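Latent form of PPO4 Tyrosinase (Agaricus bisporus var. bisporus H97, PDB 4OUA) uses a pair of copper ions to hydroxylate monophenols and to oxidise the resulting o-diphenols to o-quinones, the first step of melanin synthesis. Local coordinates at residues 249-254 with 451-456. Numbering follows the deposited sequence.
Sequences VHDDIH and NIFRGT. With CU1 (copper (I) ion), chain I.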
ATOM      1  N   VAL B 249      -0.112  -2.225  -5.601  1.00 38.89           N
ATOM      2  CA  VAL B 249      -1.099  -1.251  -5.152  1.00 38.66           C
ATOM      3  C   VAL B 249      -0.539  -0.435  -3.993  1.00 40.18           C
ATOM      4  O   VAL B 249      -0.833   0.753  -3.846  1.00 38.24           O
ATOM      5  CB  VAL B 249      -2.407  -1.936  -4.711  1.00 32.75           C
ATOM      6  CG1 VAL B 249      -3.443  -0.898  -4.313  1.00 35.81           C
ATOM      7  CG2 VAL B 249      -2.939  -2.827  -5.823  1.00 39.06           C
ATOM      8  N   HIS B 250       0.280  -1.092  -3.179  1.00 36.71           N
ATOM      9  CA  HIS B 250       0.919  -0.462  -2.032  1.00 32.26           C
ATOM     10  C   HIS B 250       1.878   0.652  -2.446  1.00 40.19           C
ATOM     11  O   HIS B 250       1.927   1.707  -1.815  1.00 41.76           O
ATOM     12  CB  HIS B 250       1.658  -1.519  -1.211  1.00 28.27           C
ATOM     13  CG  HIS B 250       2.800  -0.978  -0.412  1.00 25.33           C
ATOM     14  ND1 HIS B 250       4.098  -0.983  -0.875  1.00 26.02           N
ATOM     15  CD2 HIS B 250       2.843  -0.422   0.822  1.00 30.19           C
ATOM     16  CE1 HIS B 250       4.891  -0.452   0.037  1.00 34.61           C
ATOM     17  NE2 HIS B 250       4.154  -0.102   1.076  1.00 33.57           N
ATOM     18  N   ASP B 251       2.635   0.416  -3.513  1.00 40.26           N
ATOM     19  CA  ASP B 251       3.623   1.384  -3.974  1.00 32.09           C
ATOM     20  C   ASP B 251       2.972   2.652  -4.514  1.00 34.54           C
ATOM     21  O   ASP B 251       3.560   3.733  -4.452  1.00 38.73           O
ATOM     22  CB  ASP B 251       4.515   0.768  -5.053  1.00 37.59           C
ATOM     23  CG  ASP B 251       5.256  -0.461  -4.568  1.00 42.41           C
ATOM     24  OD1 ASP B 251       5.593  -1.315  -5.412  1.00 40.82           O
ATOM     25  OD2 ASP B 251       5.497  -0.580  -3.347  1.00 44.86           O
ATOM     26  N   ASP B 252       1.763   2.517  -5.047  1.00 33.92           N
ATOM     27  CA  ASP B 252       1.051   3.651  -5.627  1.00 38.34           C
ATOM     28  C   ASP B 252       0.859   4.769  -4.611  1.00 33.36           C
ATOM     29  O   ASP B 252       1.063   5.942  -4.920  1.00 36.22           O
ATOM     30  CB  ASP B 252      -0.305   3.209  -6.179  1.00 42.90           C
ATOM     31  CG  ASP B 252      -0.205   2.617  -7.571  1.00 40.13           C
ATOM     32  OD1 ASP B 252       0.923   2.308  -8.011  1.00 39.38           O
ATOM     33  OD2 ASP B 252      -1.258   2.459  -8.224  1.00 41.41           O
ATOM     34  N   ILE B 253       0.472   4.393  -3.397  1.00 34.32           N
ATOM     35  CA  ILE B 253       0.252   5.353  -2.323  1.00 34.78           C
ATOM     36  C   ILE B 253       1.537   6.093  -1.969  1.00 33.33           C
ATOM     37  O   ILE B 253       1.517   7.291  -1.685  1.00 33.23           O
ATOM     38  CB  ILE B 253      -0.304   4.663  -1.061  1.00 36.87           C
ATOM     39  CG1 ILE B 253      -1.653   4.009  -1.366  1.00 30.17           C
ATOM     40  CG2 ILE B 253      -0.441   5.658   0.082  1.00 32.39           C
ATOM     41  CD1 ILE B 253      -2.717   4.988  -1.810  1.00 32.98           C
ATOM     42  N   HIS B 254       2.655   5.373  -1.993  1.00 33.55           N
ATOM     43  CA  HIS B 254       3.951   5.965  -1.689  1.00 32.73           C
ATOM     44  C   HIS B 254       4.337   7.018  -2.720  1.00 35.00           C
ATOM     45  O   HIS B 254       4.915   8.049  -2.379  1.00 35.17           O
ATOM     46  CB  HIS B 254       5.032   4.886  -1.618  1.00 33.60           C
ATOM     47  CG  HIS B 254       5.003   4.087  -0.355  1.00 34.21           C
ATOM     48  ND1 HIS B 254       5.567   4.533   0.821  1.00 38.26           N
ATOM     49  CD2 HIS B 254       4.480   2.868  -0.082  1.00 37.60           C
ATOM     50  CE1 HIS B 254       5.392   3.625   1.763  1.00 36.06           C
ATOM     51  NE2 HIS B 254       4.735   2.605   1.243  1.00 30.86           N
ATOM     52  N   ASN B 451       3.472   3.243 -10.265  1.00 40.91           N
ATOM     53  CA  ASN B 451       4.462   3.968  -9.484  1.00 36.99           C
ATOM     54  C   ASN B 451       5.547   3.067  -8.909  1.00 39.12           C
ATOM     55  O   ASN B 451       5.269   1.971  -8.423  1.00 40.15           O
ATOM     56  CB  ASN B 451       3.767   4.734  -8.363  1.00 38.10           C
ATOM     57  CG  ASN B 451       2.614   5.574  -8.871  1.00 40.23           C
ATOM     58  OD1 ASN B 451       2.782   6.748  -9.204  1.00 40.21           O
ATOM     59  ND2 ASN B 451       1.433   4.972  -8.943  1.00 40.58           N
ATOM     60  N   ILE B 452       6.788   3.540  -8.964  1.00 45.07           N
ATOM     61  CA  ILE B 452       7.926   2.761  -8.493  1.00 43.24           C
ATOM     62  C   ILE B 452       8.382   3.199  -7.104  1.00 47.11           C
ATOM     63  O   ILE B 452       8.759   4.354  -6.901  1.00 47.21           O
ATOM     64  CB  ILE B 452       9.118   2.872  -9.461  1.00 44.53           C
ATOM     65  CG1 ILE B 452       8.642   2.706 -10.906  1.00 45.83           C
ATOM     66  CG2 ILE B 452      10.190   1.852  -9.106  1.00 43.89           C
ATOM     67  CD1 ILE B 452       7.772   1.496 -11.121  1.00 37.91           C
ATOM     68  N   PHE B 453       8.348   2.271  -6.153  1.00 44.41           N
ATOM     69  CA  PHE B 453       8.834   2.542  -4.807  1.00 39.51           C
ATOM     70  C   PHE B 453      10.188   1.880  -4.601  1.00 40.90           C
ATOM     71  O   PHE B 453      10.271   0.671  -4.386  1.00 45.98           O
ATOM     72  CB  PHE B 453       7.834   2.051  -3.761  1.00 37.55           C
ATOM     73  CG  PHE B 453       8.171   2.466  -2.356  1.00 36.56           C
ATOM     74  CD1 PHE B 453       8.510   3.780  -2.068  1.00 35.70           C
ATOM     75  CD2 PHE B 453       8.130   1.546  -1.320  1.00 37.64           C
ATOM     76  CE1 PHE B 453       8.815   4.166  -0.772  1.00 40.87           C
ATOM     77  CE2 PHE B 453       8.431   1.924  -0.024  1.00 37.40           C
ATOM     78  CZ  PHE B 453       8.774   3.237   0.251  1.00 37.54           C
ATOM     79  N   ARG B 454      11.248   2.679  -4.680  1.00 43.98           N
ATOM     80  CA  ARG B 454      12.612   2.177  -4.549  1.00 49.24           C
ATOM     81  C   ARG B 454      13.336   2.817  -3.372  1.00 55.33           C
ATOM     82  O   ARG B 454      12.915   3.857  -2.862  1.00 52.77           O
ATOM     83  CB  ARG B 454      13.403   2.427  -5.835  1.00 51.52           C
ATOM     84  CG  ARG B 454      13.057   1.483  -6.971  1.00 61.61           C
ATOM     85  CD  ARG B 454      13.634   0.099  -6.726  1.00 61.00           C
ATOM     86  NE  ARG B 454      15.093   0.129  -6.692  1.00 71.59           N
ATOM     87  CZ  ARG B 454      15.850   0.497  -7.721  1.00 81.26           C
ATOM     88  NH1 ARG B 454      15.281   0.871  -8.859  1.00 80.58           N
ATOM     89  NH2 ARG B 454      17.172   0.497  -7.613  1.00 78.99           N
ATOM     90  N   GLY B 455      14.431   2.191  -2.953  1.00 54.10           N
ATOM     91  CA  GLY B 455      15.236   2.706  -1.863  1.00 52.53           C
ATOM     92  C   GLY B 455      16.719   2.464  -2.072  1.00 57.24           C
ATOM     93  O   GLY B 455      17.377   3.183  -2.825  1.00 53.33           O
ATOM     94  N   THR B 456      17.248   1.442  -1.407  1.00 69.17           N
ATOM     95  CA  THR B 456      18.671   1.127  -1.484  1.00 77.49           C
ATOM     96  C   THR B 456      19.055   0.482  -2.821  1.00 80.00           C
ATOM     97  O   THR B 456      18.250   0.414  -3.750  1.00 72.33           O
ATOM     98  CB  THR B 456      19.092   0.196  -0.318  1.00 61.50           C
ATOM     99  OG1 THR B 456      20.501  -0.057  -0.378  1.00 67.09           O
ATOM    100  CG2 THR B 456      18.328  -1.124  -0.375  1.00 59.57           C
TER
HETATM  101 CU   CU1 I 602       5.031   1.120   2.456  1.00 36.96          CU
HETATM  102  O   HOH W   1       6.763  -0.301   3.083  0.95 32.90           O
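With chi1 of Phe-453 at -172°, its CG anti to the backbone N, the benzyl group reaches from the loop after strand 446-451 to the side chain of His-254, whose CG, anti to its carbonyl carbon, turns the imidazole toward the loop. The two rings stack face to face, centroids 3.9 Å apart and planes 14° from parallel, and His-254 CB adds a CH-pi contact over the same phenyl ring. His-254 NE2 binds copper at 1.9 Å and ND1 is hydrogen-bonded to Met-266 O, fixing the imidazole at two points. His-250, one helical turn earlier, and His-282 complete the histidine triad of the second copper site (CuB) in this type-3 dicopper centre. The C-terminal domain of the latent enzyme thus lays an aromatic ring over a copper ligand, consistent with a plug that blocks substrate access. Replacing Phe-453 by an alanine is likely to strip the imidazole of its stacking partner and open a gap beside the copper site. Asp-251 OD2 touches Phe-453 CB at 3.5 Å while accepting a bent hydrogen bond from His-250 ND1, met from above the carboxylate plane. Asn-451 ND2 donates a nearly straight bond (2.9 Å, 171°) to Asp-252 OD1, also from above the carboxylate, and Lys-218 salt-bridges OD2.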